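Type III effector HopA1 (Pseudomonas syringae pv. tomato str. DC3000, PDB 4RSX) is of unknown biochemical activity but, as a type III effector of a plant pathogen, is probably delivered into host cells by the bacterial secretion apparatus. Local coordinates at residues 124-129 with 174-179; 131-134 with 139-142; 149-152 with 157-160; 164-169 with 196-201; 209-214 with 245-250. All coordinates share one frame; numbering follows the deposited sequence.

How the interactions relate
All five contacts lie in the C-terminal part of the effector that this chain comprises, an alpha/beta fold built on an antiparallel sheet; no ligand or active site is defined. Interactions 1 and 2 share helix 123-136 and touch where K175 CG meets L133 CD1 at 3.6 Å. Interaction 3 joins this core through strand 158-162: L160 CD2 lies 3.8 Å from I134 CD1, and A158 CB 3.9 Å from L126 CD2. Interaction 4 shares helix 166-180 with interaction 1, and K177 NZ lies 2.6 Å from K200 O and 2.8 Å from S199 OG, probable hydrogen bonds. Interaction 5 stands apart, its centre about 28 Å from that of interaction 1.

Interaction 1 (124-129 with 174-179); sequences TQLTRA and EKLKQM
The flat group nearest this contact is the peptide carbonyl of A129, approached by the thioether end of M179; the other touching groups are aliphatic carbons. It is a helix-helix crossing on one face of the antiparallel sheet, between helices 123-136 and 166-180. The axes of the two short segments approach to 10.2 Å and their N-to-C directions differ by 123°, so these two stretches of helix run nearer antiparallel than parallel. Their closest backbones are at A129 and L176, whose CA atoms are 6.6 Å apart, a proximity that the small alanine side chain permits. L176 CG stands anti to the backbone N (chi1 176°), which swings CD1 across to its two closest approaches, A129 CB at 3.6 Å and L126 CD1 at 3.9 Å; L176 CD2 also lies near L126 CD1. L126 adopts nearly the same rotamer, and the two leucine side chains cross at about a right angle. Both also rest on I116 of strand 111-116, which places the crossing against the sheet. M179 bends at its last torsion (chi3 -86°), with CE 4.1 Å from A129 O. Nearer its root, M179 CG lies 4.4 Å from A129 CB.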
loop_
_atom_site.group_PDB
_atom_site.type_symbol
_atom_site.label_atom_id
_atom_site.label_comp_id
_atom_site.label_asym_id
_atom_site.label_seq_id
_atom_site.Cartn_x
_atom_site.Cartn_y
_atom_site.Cartn_z
ATOM N N THR A 124 -0.453 0.028 -16.234
ATOM C CA THR A 124 -1.717 -0.315 -16.868
ATOM C C THR A 124 -1.945 -1.825 -16.852
ATOM O O THR A 124 -3.021 -2.301 -16.475
ATOM C CB THR A 124 -1.772 0.241 -18.309
ATOM O OG1 THR A 124 -1.775 1.674 -18.256
ATOM C CG2 THR A 124 -3.022 -0.208 -19.017
ATOM N N GLN A 125 -0.931 -2.576 -17.261
ATOM C CA GLN A 125 -0.991 -4.032 -17.206
ATOM C C GLN A 125 -1.274 -4.525 -15.789
ATOM O O GLN A 125 -2.101 -5.421 -15.595
ATOM C CB GLN A 125 0.321 -4.649 -17.708
ATOM C CG GLN A 125 0.455 -4.728 -19.214
ATOM C CD GLN A 125 1.477 -5.771 -19.651
ATOM O OE1 GLN A 125 2.396 -5.477 -20.416
ATOM N NE2 GLN A 125 1.306 -7.001 -19.179
ATOM N N LEU A 126 -0.580 -3.962 -14.802
ATOM C CA LEU A 126 -0.809 -4.375 -13.415
ATOM C C LEU A 126 -2.254 -4.105 -13.018
ATOM O O LEU A 126 -2.901 -4.951 -12.380
ATOM C CB LEU A 126 0.140 -3.647 -12.460
ATOM C CG LEU A 126 -0.098 -3.878 -10.964
ATOM C CD1 LEU A 126 -0.001 -5.354 -10.648
ATOM C CD2 LEU A 126 0.910 -3.105 -10.136
ATOM N N THR A 127 -2.766 -2.937 -13.418
ATOM C CA THR A 127 -4.113 -2.534 -13.015
ATOM C C THR A 127 -5.144 -3.526 -13.557
ATOM O O THR A 127 -6.077 -3.918 -12.850
ATOM C CB THR A 127 -4.429 -1.096 -13.467
ATOM O OG1 THR A 127 -3.549 -0.196 -12.783
ATOM C CG2 THR A 127 -5.866 -0.720 -13.123
ATOM N N ARG A 128 -4.944 -3.949 -14.802
ATOM C CA ARG A 128 -5.783 -4.966 -15.422
ATOM C C ARG A 128 -5.746 -6.267 -14.633
ATOM O O ARG A 128 -6.782 -6.877 -14.379
ATOM C CB ARG A 128 -5.301 -5.242 -16.853
ATOM C CG ARG A 128 -5.485 -4.080 -17.825
ATOM C CD ARG A 128 -5.342 -4.558 -19.278
ATOM N NE ARG A 128 -5.197 -3.435 -20.200
ATOM C CZ ARG A 128 -6.167 -2.989 -20.998
ATOM N NH1 ARG A 128 -7.358 -3.584 -20.998
ATOM N NH2 ARG A 128 -5.941 -1.951 -21.803
ATOM N N ALA A 129 -4.540 -6.706 -14.277
ATOM C CA ALA A 129 -4.383 -7.922 -13.497
ATOM C C ALA A 129 -5.048 -7.787 -12.124
ATOM O O ALA A 129 -5.633 -8.744 -11.618
ATOM C CB ALA A 129 -2.911 -8.278 -13.354
ATOM N N GLU A 174 1.747 -14.503 -5.774
ATOM C CA GLU A 174 2.309 -15.396 -6.786
ATOM C C GLU A 174 1.320 -15.526 -7.951
ATOM O O GLU A 174 1.715 -15.533 -9.119
ATOM C CB GLU A 174 2.739 -16.756 -6.183
ATOM C CG GLU A 174 1.598 -17.707 -5.810
ATOM C CD GLU A 174 1.989 -18.812 -4.794
ATOM O OE1 GLU A 174 2.903 -18.585 -3.957
ATOM O OE2 GLU A 174 1.356 -19.902 -4.828
ATOM N N LYS A 175 0.033 -15.568 -7.624
ATOM C CA LYS A 175 -1.016 -15.588 -8.631
ATOM C C LYS A 175 -0.975 -14.330 -9.512
ATOM O O LYS A 175 -1.017 -14.418 -10.743
ATOM C CB LYS A 175 -2.386 -15.742 -7.954
ATOM C CG LYS A 175 -3.586 -15.681 -8.899
ATOM C CD LYS A 175 -3.697 -16.928 -9.757
ATOM C CE LYS A 175 -3.946 -16.554 -11.208
ATOM N NZ LYS A 175 -3.246 -17.493 -12.138
ATOM N N LEU A 176 -0.885 -13.165 -8.878
ATOM C CA LEU A 176 -0.811 -11.902 -9.608
ATOM C C LEU A 176 0.369 -11.906 -10.586
ATOM O O LEU A 176 0.215 -11.546 -11.755
ATOM C CB LEU A 176 -0.725 -10.723 -8.626
ATOM C CG LEU A 176 -0.555 -9.282 -9.112
ATOM C CD1 LEU A 176 -1.705 -8.849 -10.017
ATOM C CD2 LEU A 176 -0.477 -8.353 -7.914
ATOM N N LYS A 177 1.533 -12.348 -10.122
ATOM C CA LYS A 177 2.719 -12.371 -10.966
ATOM C C LYS A 177 2.573 -13.307 -12.163
ATOM O O LYS A 177 2.916 -12.929 -13.284
ATOM C CB LYS A 177 3.973 -12.730 -10.150
ATOM C CG LYS A 177 4.615 -11.538 -9.437
ATOM C CD LYS A 177 5.985 -11.878 -8.835
ATOM C CE LYS A 177 6.688 -10.602 -8.403
ATOM N NZ LYS A 177 7.907 -10.803 -7.552
ATOM N N GLN A 178 2.067 -14.519 -11.938
ATOM C CA GLN A 178 1.970 -15.492 -13.029
ATOM C C GLN A 178 0.888 -15.152 -14.066
ATOM O O GLN A 178 1.005 -15.536 -15.230
ATOM C CB GLN A 178 1.828 -16.930 -12.502
ATOM C CG GLN A 178 0.690 -17.153 -11.518
ATOM C CD GLN A 178 0.552 -18.613 -11.095
ATOM O OE1 GLN A 178 0.295 -19.486 -11.930
ATOM N NE2 GLN A 178 0.717 -18.884 -9.794
ATOM N N MET A 179 -0.131 -14.401 -13.653
ATOM C CA MET A 179 -1.254 -14.050 -14.525
ATOM C C MET A 179 -1.120 -12.677 -15.212
ATOM O O MET A 179 -1.810 -12.414 -16.200
ATOM C CB MET A 179 -2.549 -14.039 -13.715
ATOM C CG MET A 179 -2.938 -12.630 -13.273
ATOM S SD MET A 179 -3.922 -12.558 -11.775
ATOM C CE MET A 179 -5.587 -12.772 -12.414
#

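Interaction 2 (131-134 with 139-142); sequences ATLI and AITH
L133 is the first residue of the helical segment 131-134 to meet I140, and it does so with its branch point: L133 CG lies 4.0 Å from I140 CD1. The two side chains cross at about a right angle, the isoleucine tip pointing at the middle of the leucine. One residue on, I134 takes the other branch of I140, its CG1 lying 3.7 Å from I140 CG2. I140 can serve both because its CG2 is anti to the backbone N while CG1 sits beside that N (chi1 -52°) and continues extended into CD1 (chi2 179°), which spreads the two arms over successive helix residues. I134 then sends its CD1 further along the strand, where I134 CD1 lies 4.1 Å from H142 C. That histidine meets the helix through its backbone; its CB points away, and its ring stacks with Y161. The contact thus packs the end of helix 123-136 onto the start of strand 140-146, two elements joined by a short turn, and I140 also reaches L172 of helix 166-180. At the turn, R105 NH1 donates to the carbonyl oxygens of both I134 and I140, bridging helix end and strand. Between the segments themselves no hydrogen bond forms, which implies that their cohesion comes from close packing of buried aliphatic carbons, while R105 takes up those two carbonyl oxygens.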
loop_
_atom_site.group_PDB
_atom_site.type_symbol
_atom_site.label_atom_id
_atom_site.label_comp_id
_atom_site.label_asym_id
_atom_site.label_seq_id
_atom_site.Cartn_x
_atom_site.Cartn_y
_atom_site.Cartn_z
ATOM N N ALA A 131 -7.669 -5.899 -11.353
ATOM C CA ALA A 131 -9.115 -5.974 -11.567
ATOM C C ALA A 131 -9.590 -7.424 -11.758
ATOM O O ALA A 131 -10.604 -7.848 -11.181
ATOM C CB ALA A 131 -9.527 -5.110 -12.752
ATOM N N THR A 132 -8.858 -8.186 -12.561
ATOM C CA THR A 132 -9.207 -9.586 -12.774
ATOM C C THR A 132 -9.157 -10.339 -11.435
ATOM O O THR A 132 -10.099 -11.050 -11.066
ATOM C CB THR A 132 -8.258 -10.242 -13.785
ATOM O OG1 THR A 132 -8.285 -9.494 -15.004
ATOM C CG2 THR A 132 -8.665 -11.691 -14.067
ATOM N N LEU A 133 -8.067 -10.154 -10.704
ATOM C CA LEU A 133 -7.852 -10.861 -9.447
ATOM C C LEU A 133 -8.948 -10.486 -8.445
ATOM O O LEU A 133 -9.507 -11.359 -7.769
ATOM C CB LEU A 133 -6.453 -10.551 -8.902
ATOM C CG LEU A 133 -5.881 -11.512 -7.852
ATOM C CD1 LEU A 133 -5.864 -12.945 -8.385
ATOM C CD2 LEU A 133 -4.473 -11.091 -7.393
ATOM N N ILE A 134 -9.276 -9.198 -8.371
ATOM C CA ILE A 134 -10.356 -8.761 -7.487
ATOM C C ILE A 134 -11.692 -9.374 -7.904
ATOM O O ILE A 134 -12.499 -9.757 -7.051
ATOM C CB ILE A 134 -10.446 -7.225 -7.430
ATOM C CG1 ILE A 134 -9.199 -6.672 -6.721
ATOM C CG2 ILE A 134 -11.727 -6.764 -6.720
ATOM C CD1 ILE A 134 -8.907 -5.217 -7.021
ATOM N N ALA A 139 -11.653 -12.835 -1.123
ATOM C CA ALA A 139 -10.847 -12.400 0.024
ATOM C C ALA A 139 -10.381 -10.949 -0.155
ATOM O O ALA A 139 -10.121 -10.248 0.824
ATOM C CB ALA A 139 -9.661 -13.331 0.273
ATOM N N ILE A 140 -10.280 -10.490 -1.401
ATOM C CA ILE A 140 -9.868 -9.109 -1.649
ATOM C C ILE A 140 -11.083 -8.175 -1.636
ATOM O O ILE A 140 -11.989 -8.311 -2.460
ATOM C CB ILE A 140 -9.138 -8.975 -2.992
ATOM C CG1 ILE A 140 -8.007 -10.000 -3.083
ATOM C CG2 ILE A 140 -8.559 -7.588 -3.150
ATOM C CD1 ILE A 140 -7.254 -9.936 -4.397
ATOM N N THR A 141 -11.099 -7.219 -0.712
ATOM C CA THR A 141 -12.223 -6.306 -0.632
ATOM C C THR A 141 -12.134 -5.194 -1.671
ATOM O O THR A 141 -13.171 -4.744 -2.175
ATOM C CB THR A 141 -12.365 -5.682 0.760
ATOM O OG1 THR A 141 -11.209 -4.893 1.051
ATOM C CG2 THR A 141 -12.521 -6.764 1.814
ATOM N N HIS A 142 -10.912 -4.740 -1.966
ATOM C CA HIS A 142 -10.678 -3.726 -3.005
ATOM C C HIS A 142 -9.205 -3.508 -3.267
ATOM O O HIS A 142 -8.345 -4.024 -2.541
ATOM C CB HIS A 142 -11.280 -2.376 -2.623
ATOM C CG HIS A 142 -10.688 -1.773 -1.385
ATOM N ND1 HIS A 142 -10.742 -2.396 -0.152
ATOM C CD2 HIS A 142 -10.060 -0.586 -1.179
ATOM C CE1 HIS A 142 -10.168 -1.623 0.755
ATOM N NE2 HIS A 142 -9.741 -0.523 0.159
#

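Interaction 3 (149-152 with 157-160); sequences ACHG and SAVL
S157 and H151 meet within the long loop that connects the adjacent antiparallel strands 140-146 and 158-162, a hairpin connection in the central sheet. The methylene of S157 lies over one face of the imidazole in a CH-pi contact: CB is 3.7 Å from the ring centroid and 20° off the ring normal, displaced toward the rim. Its nearest ring atoms are H151 CD2 and NE2, each 3.6 Å from S157 CB. The histidine presents this face because CG is anti to its backbone N (chi1 -153°), which carries the ring back over the serine. A158 CB approaches the same ring obliquely, at 4.4 Å from H151 CE1. H151 also touches I146 of strand 140-146 and A123 of helix 123-136, and it is buried. While CB serves the ring, the hydroxyl of S157 turns to the loop backbone and closes it with one nearly straight bond: G152 N donates to S157 OG over 3.0 Å, with an N-H...O angle of 172°.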
loop_
_atom_site.group_PDB
_atom_site.type_symbol
_atom_site.label_atom_id
_atom_site.label_comp_id
_atom_site.label_asym_id
_atom_site.label_seq_id
_atom_site.Cartn_x
_atom_site.Cartn_y
_atom_site.Cartn_z
ATOM N N ALA A 149 0.496 9.901 -13.390
ATOM C CA ALA A 149 1.603 10.851 -13.318
ATOM C C ALA A 149 2.514 10.558 -12.122
ATOM O O ALA A 149 3.680 10.941 -12.124
ATOM C CB ALA A 149 1.091 12.283 -13.279
ATOM N N CYS A 150 1.982 9.877 -11.104
ATOM C CA CYS A 150 2.736 9.642 -9.865
ATOM C C CYS A 150 3.121 8.184 -9.651
ATOM O O CYS A 150 3.824 7.865 -8.695
ATOM C CB CYS A 150 1.934 10.117 -8.645
ATOM S SG CYS A 150 1.577 11.889 -8.617
ATOM N N HIS A 151 2.650 7.295 -10.519
ATOM C CA HIS A 151 2.971 5.883 -10.356
ATOM C C HIS A 151 4.482 5.668 -10.423
ATOM O O HIS A 151 5.129 6.098 -11.381
ATOM C CB HIS A 151 2.280 5.044 -11.418
ATOM C CG HIS A 151 2.018 3.635 -10.991
ATOM N ND1 HIS A 151 0.746 3.109 -10.902
ATOM C CD2 HIS A 151 2.864 2.644 -10.621
ATOM C CE1 HIS A 151 0.821 1.850 -10.505
ATOM N NE2 HIS A 151 2.094 1.546 -10.320
ATOM N N GLY A 152 5.038 5.017 -9.395
ATOM C CA GLY A 152 6.471 4.779 -9.327
ATOM C C GLY A 152 7.191 5.750 -8.406
ATOM O O GLY A 152 8.393 5.605 -8.160
ATOM N N SER A 157 1.959 2.975 -4.675
ATOM C CA SER A 157 1.456 3.138 -6.041
ATOM C C SER A 157 0.331 2.157 -6.376
ATOM O O SER A 157 -0.586 2.489 -7.146
ATOM C CB SER A 157 2.595 2.996 -7.069
ATOM O OG SER A 157 3.473 4.106 -7.004
ATOM N N ALA A 158 0.413 0.946 -5.815
ATOM C CA ALA A 158 -0.640 -0.060 -6.002
ATOM C C ALA A 158 -0.767 -0.979 -4.787
ATOM O O ALA A 158 0.225 -1.563 -4.331
ATOM C CB ALA A 158 -0.385 -0.873 -7.265
ATOM N N VAL A 159 -1.988 -1.104 -4.269
ATOM C CA VAL A 159 -2.228 -1.883 -3.058
ATOM C C VAL A 159 -3.512 -2.732 -3.183
ATOM O O VAL A 159 -4.547 -2.251 -3.678
ATOM C CB VAL A 159 -2.335 -0.977 -1.777
ATOM C CG1 VAL A 159 -2.403 -1.843 -0.514
ATOM C CG2 VAL A 159 -1.162 0.024 -1.657
ATOM N N LEU A 160 -3.437 -3.991 -2.748
ATOM C CA LEU A 160 -4.624 -4.837 -2.605
ATOM C C LEU A 160 -4.958 -4.994 -1.117
ATOM O O LEU A 160 -4.063 -5.259 -0.297
ATOM C CB LEU A 160 -4.393 -6.209 -3.243
ATOM C CG LEU A 160 -4.260 -6.230 -4.769
ATOM C CD1 LEU A 160 -3.867 -7.615 -5.257
ATOM C CD2 LEU A 160 -5.561 -5.813 -5.406
#

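Interaction 4 (164-169 with 196-201); sequences GDVAKA and QSLSKG
The first turn of helix 166-180 packs on an edge strand, 196-199, of the antiparallel sheet, with V166 and A169 meeting L198. The helix start is fixed by an N-cap: D165 OD1, met nearly along its C-O axis, accepts from K168 N at 3.0 Å. V166 and A169 both point their CB atoms toward the strand. L198 divides its two methyls between them, CD2 lying 4.1 Å from V166 CG2 and CD1 4.3 Å from A169 CB. V166 CG2 is placed by chi1 68°, which puts it anti to the backbone N, where it also lies 4.1 Å from Q196 NE2. That glutamine is extended and crosses V166 at about a right angle; its OE1 bonds to N251 ND2. L198 and S199 form a classic beta bulge against strand 202-207, whose Y204 touches V166, A169 and L198. With no hydrogen bond spanning the two segments, helix and strand are held here by modest apolar packing, while D165 OD1 is used within its own segment by the cap and Q196 OE1 by N251.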
loop_
_atom_site.group_PDB
_atom_site.type_symbol
_atom_site.label_atom_id
_atom_site.label_comp_id
_atom_site.label_asym_id
_atom_site.label_seq_id
_atom_site.Cartn_x
_atom_site.Cartn_y
_atom_site.Cartn_z
ATOM N N GLY A 164 -7.453 -11.651 5.316
ATOM C CA GLY A 164 -6.631 -12.847 5.345
ATOM C C GLY A 164 -5.245 -12.555 5.876
ATOM O O GLY A 164 -4.920 -11.392 6.144
ATOM N N ASP A 165 -4.431 -13.603 6.015
ATOM C CA ASP A 165 -3.112 -13.493 6.632
ATOM C C ASP A 165 -2.009 -13.501 5.580
ATOM O O ASP A 165 -2.289 -13.446 4.374
ATOM C CB ASP A 165 -2.888 -14.664 7.585
ATOM C CG ASP A 165 -3.160 -16.015 6.917
ATOM O OD1 ASP A 165 -3.025 -16.132 5.676
ATOM O OD2 ASP A 165 -3.519 -16.973 7.630
ATOM N N VAL A 166 -0.764 -13.626 6.036
ATOM C CA VAL A 166 0.378 -13.532 5.140
ATOM C C VAL A 166 0.392 -14.665 4.102
ATOM O O VAL A 166 0.704 -14.430 2.923
ATOM C CB VAL A 166 1.713 -13.409 5.924
ATOM C CG1 VAL A 166 2.036 -14.699 6.663
ATOM C CG2 VAL A 166 2.851 -13.006 4.995
ATOM N N ALA A 167 0.003 -15.871 4.521
ATOM C CA ALA A 167 -0.098 -16.999 3.594
ATOM C C ALA A 167 -1.065 -16.726 2.433
ATOM O O ALA A 167 -0.762 -17.044 1.284
ATOM C CB ALA A 167 -0.497 -18.266 4.329
ATOM N N LYS A 168 -2.226 -16.159 2.741
ATOM C CA LYS A 168 -3.206 -15.820 1.713
ATOM C C LYS A 168 -2.616 -14.777 0.759
ATOM O O LYS A 168 -2.759 -14.886 -0.458
ATOM C CB LYS A 168 -4.507 -15.317 2.364
ATOM C CG LYS A 168 -5.640 -14.966 1.390
ATOM C CD LYS A 168 -6.115 -16.161 0.567
ATOM C CE LYS A 168 -7.061 -15.707 -0.553
ATOM N NZ LYS A 168 -7.869 -16.825 -1.131
ATOM N N ALA A 169 -1.926 -13.782 1.318
ATOM C CA ALA A 169 -1.280 -12.735 0.518
ATOM C C ALA A 169 -0.192 -13.284 -0.392
ATOM O O ALA A 169 -0.079 -12.853 -1.543
ATOM C CB ALA A 169 -0.698 -11.659 1.417
ATOM N N GLN A 196 6.963 -6.515 5.201
ATOM C CA GLN A 196 7.611 -7.780 4.869
ATOM C C GLN A 196 7.655 -8.032 3.358
ATOM O O GLN A 196 6.621 -8.034 2.671
ATOM C CB GLN A 196 6.920 -8.961 5.583
ATOM C CG GLN A 196 7.592 -10.315 5.345
ATOM C CD GLN A 196 6.863 -11.463 6.054
ATOM O OE1 GLN A 196 6.262 -11.266 7.111
ATOM N NE2 GLN A 196 6.905 -12.662 5.463
ATOM N N SER A 197 8.863 -8.259 2.848
ATOM C CA SER A 197 9.067 -8.549 1.435
ATOM C C SER A 197 8.694 -9.994 1.112
ATOM O O SER A 197 9.254 -10.920 1.693
ATOM C CB SER A 197 10.537 -8.283 1.079
ATOM O OG SER A 197 10.824 -8.651 -0.260
ATOM N N LEU A 198 7.762 -10.189 0.179
ATOM C CA LEU A 198 7.349 -11.538 -0.221
ATOM C C LEU A 198 8.105 -12.030 -1.460
ATOM O O LEU A 198 8.341 -13.233 -1.621
ATOM C CB LEU A 198 5.846 -11.590 -0.482
ATOM C CG LEU A 198 4.950 -11.172 0.681
ATOM C CD1 LEU A 198 3.470 -11.428 0.363
ATOM C CD2 LEU A 198 5.353 -11.886 1.979
ATOM N N SER A 199 8.441 -11.090 -2.340
ATOM C CA SER A 199 9.309 -11.321 -3.494
ATOM C C SER A 199 9.488 -9.957 -4.110
ATOM O O SER A 199 8.854 -9.006 -3.664
ATOM C CB SER A 199 8.700 -12.293 -4.512
ATOM O OG SER A 199 7.463 -11.825 -5.003
ATOM N N LYS A 200 10.351 -9.859 -5.115
ATOM C CA LYS A 200 10.618 -8.583 -5.778
ATOM C C LYS A 200 9.314 -7.853 -6.133
ATOM O O LYS A 200 8.439 -8.416 -6.797
ATOM C CB LYS A 200 11.451 -8.823 -7.041
ATOM C CG LYS A 200 11.990 -7.559 -7.715
ATOM C CD LYS A 200 12.630 -7.932 -9.059
ATOM C CE LYS A 200 14.009 -7.299 -9.233
ATOM N NZ LYS A 200 14.011 -5.963 -9.898
ATOM N N GLY A 201 9.179 -6.619 -5.653
ATOM C CA GLY A 201 8.014 -5.812 -5.963
ATOM C C GLY A 201 6.758 -6.140 -5.165
ATOM O O GLY A 201 5.709 -5.512 -5.378
#

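Interaction 5 (209-214 with 245-250); sequences LGDTRG and NGYDPD
Neither 209-214 nor 245-250 follows a regular path: D211 opens an Asx turn, D211 OD1 accepting from R213 N, and G246 ends helix 234-245 in a Schellman motif just before Y247, whose hydroxyl faces D211 and R213. The hydroxyl makes no direct hydrogen bond to them, Y247 OH standing 4.0 Å from D211 OD2 and 4.3 Å from R213 NH2. Water 1 spans the first gap, lying in the plane of the phenol ring at its edge, 2.6 Å from Y247 OH, and donating to D211 OD2 at 2.8 Å. Water 2 is 2.9 Å from Y247 OH, but its distance to R213 NH2 is too short to be trusted, so this second bridge is doubtful. D211 and Y247 cross at about a right angle, with carboxylate and ring planes 41° apart. CG of D211 anti to its N (chi1 -165°) lets the carboxylate also take the arginine in a salt bridge, R213 NH2 approaching D211 OD2 from above the carboxylate plane. R213 NH1 pairs with E221 of helix 215-228. The Y247 ring makes a cation-pi contact with R219 of that helix and touches L242 of helix 234-245, so the contact joins the loop after strand 202-207 to the turn that follows helix 234-245.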
loop_
_atom_site.group_PDB
_atom_site.type_symbol
_atom_site.label_atom_id
_atom_site.label_comp_id
_atom_site.label_asym_id
_atom_site.label_seq_id
_atom_site.Cartn_x
_atom_site.Cartn_y
_atom_site.Cartn_z
ATOM N N LEU A 209 -7.631 -3.186 14.014
ATOM C CA LEU A 209 -8.635 -2.381 14.713
ATOM C C LEU A 209 -9.318 -1.405 13.787
ATOM O O LEU A 209 -9.651 -0.296 14.196
ATOM C CB LEU A 209 -7.989 -1.603 15.860
ATOM C CG LEU A 209 -7.377 -2.454 16.976
ATOM C CD1 LEU A 209 -6.446 -1.633 17.891
ATOM C CD2 LEU A 209 -8.504 -3.091 17.778
ATOM N N GLY A 210 -9.512 -1.811 12.536
ATOM C CA GLY A 210 -10.117 -0.933 11.551
ATOM C C GLY A 210 -9.290 0.288 11.195
ATOM O O GLY A 210 -9.815 1.230 10.602
ATOM N N ASP A 211 -8.002 0.278 11.530
ATOM C CA ASP A 211 -7.118 1.419 11.264
ATOM C C ASP A 211 -7.195 1.915 9.816
ATOM O O ASP A 211 -7.309 1.122 8.878
ATOM C CB ASP A 211 -5.675 1.048 11.599
ATOM C CG ASP A 211 -4.755 2.255 11.696
ATOM O OD1 ASP A 211 -5.095 3.356 11.192
ATOM O OD2 ASP A 211 -3.661 2.088 12.276
ATOM N N THR A 212 -7.144 3.235 9.649
ATOM C CA THR A 212 -7.119 3.857 8.324
ATOM C C THR A 212 -6.107 5.010 8.262
ATOM O O THR A 212 -6.111 5.803 7.319
ATOM C CB THR A 212 -8.525 4.363 7.880
ATOM O OG1 THR A 212 -9.151 5.081 8.960
ATOM C CG2 THR A 212 -9.411 3.189 7.442
ATOM N N ARG A 213 -5.248 5.097 9.274
ATOM C CA ARG A 213 -4.136 6.044 9.251
ATOM C C ARG A 213 -3.142 5.748 8.113
ATOM O O ARG A 213 -2.446 6.659 7.641
ATOM C CB ARG A 213 -3.373 5.989 10.576
ATOM C CG ARG A 213 -3.767 7.017 11.619
ATOM C CD ARG A 213 -3.024 6.694 12.894
ATOM N NE ARG A 213 -3.212 5.274 13.195
ATOM C CZ ARG A 213 -2.571 4.588 14.144
ATOM N NH1 ARG A 213 -1.661 5.177 14.926
ATOM N NH2 ARG A 213 -2.848 3.293 14.312
ATOM N N GLY A 214 -3.057 4.484 7.689
ATOM C CA GLY A 214 -2.046 4.075 6.722
ATOM C C GLY A 214 -0.794 3.483 7.372
ATOM O O GLY A 214 -0.427 3.843 8.491
ATOM N N ASN A 245 0.941 -1.634 21.127
ATOM C CA ASN A 245 0.128 -1.030 20.067
ATOM C C ASN A 245 -0.562 -2.066 19.208
ATOM O O ASN A 245 -1.304 -1.723 18.299
ATOM C CB ASN A 245 0.968 -0.112 19.185
ATOM C CG ASN A 245 1.129 1.254 19.783
ATOM O OD1 ASN A 245 0.174 2.033 19.805
ATOM N ND2 ASN A 245 2.331 1.558 20.293
ATOM N N GLY A 246 -0.312 -3.336 19.507
ATOM C CA GLY A 246 -1.057 -4.410 18.888
ATOM C C GLY A 246 -0.318 -5.129 17.776
ATOM O O GLY A 246 -0.892 -5.990 17.098
ATOM N N TYR A 247 0.952 -4.793 17.585
ATOM C CA TYR A 247 1.735 -5.444 16.541
ATOM C C TYR A 247 2.661 -6.515 17.104
ATOM O O TYR A 247 2.852 -6.620 18.319
ATOM C CB TYR A 247 2.521 -4.408 15.742
ATOM C CG TYR A 247 1.636 -3.340 15.141
ATOM C CD1 TYR A 247 0.862 -3.605 14.027
ATOM C CD2 TYR A 247 1.576 -2.064 15.695
ATOM C CE1 TYR A 247 0.048 -2.631 13.476
ATOM C CE2 TYR A 247 0.768 -1.080 15.148
ATOM C CZ TYR A 247 -0.002 -1.373 14.041
ATOM O OH TYR A 247 -0.815 -0.408 13.484
ATOM N N ASP A 248 3.226 -7.313 16.211
ATOM C CA ASP A 248 4.124 -8.390 16.602
ATOM C C ASP A 248 5.513 -7.787 16.871
ATOM O O ASP A 248 6.093 -7.130 16.006
ATOM C CB ASP A 248 4.140 -9.449 15.492
ATOM C CG ASP A 248 5.015 -10.653 15.821
ATOM O OD1 ASP A 248 6.065 -10.487 16.467
ATOM O OD2 ASP A 248 4.654 -11.777 15.417
ATOM N N PRO A 249 6.039 -7.978 18.089
ATOM C CA PRO A 249 7.280 -7.280 18.468
ATOM C C PRO A 249 8.508 -7.786 17.711
ATOM O O PRO A 249 9.564 -7.117 17.722
ATOM C CB PRO A 249 7.424 -7.590 19.966
ATOM C CG PRO A 249 6.657 -8.911 20.154
ATOM C CD PRO A 249 5.488 -8.791 19.192
ATOM N N ASP A 250 8.382 -8.949 17.070
ATOM C CA ASP A 250 9.494 -9.474 16.273
ATOM C C ASP A 250 9.305 -9.240 14.777
ATOM O O ASP A 250 10.260 -9.291 14.002
ATOM C CB ASP A 250 9.734 -10.956 16.584
ATOM C CG ASP A 250 10.206 -11.174 18.025
ATOM O OD1 ASP A 250 10.932 -10.303 18.571
ATOM O OD2 ASP A 250 9.836 -12.206 18.617
HETATM O O HOH W 1 -2.677 -0.506 11.664
HETATM O O HOH W 2 -1.554 1.620 15.452
#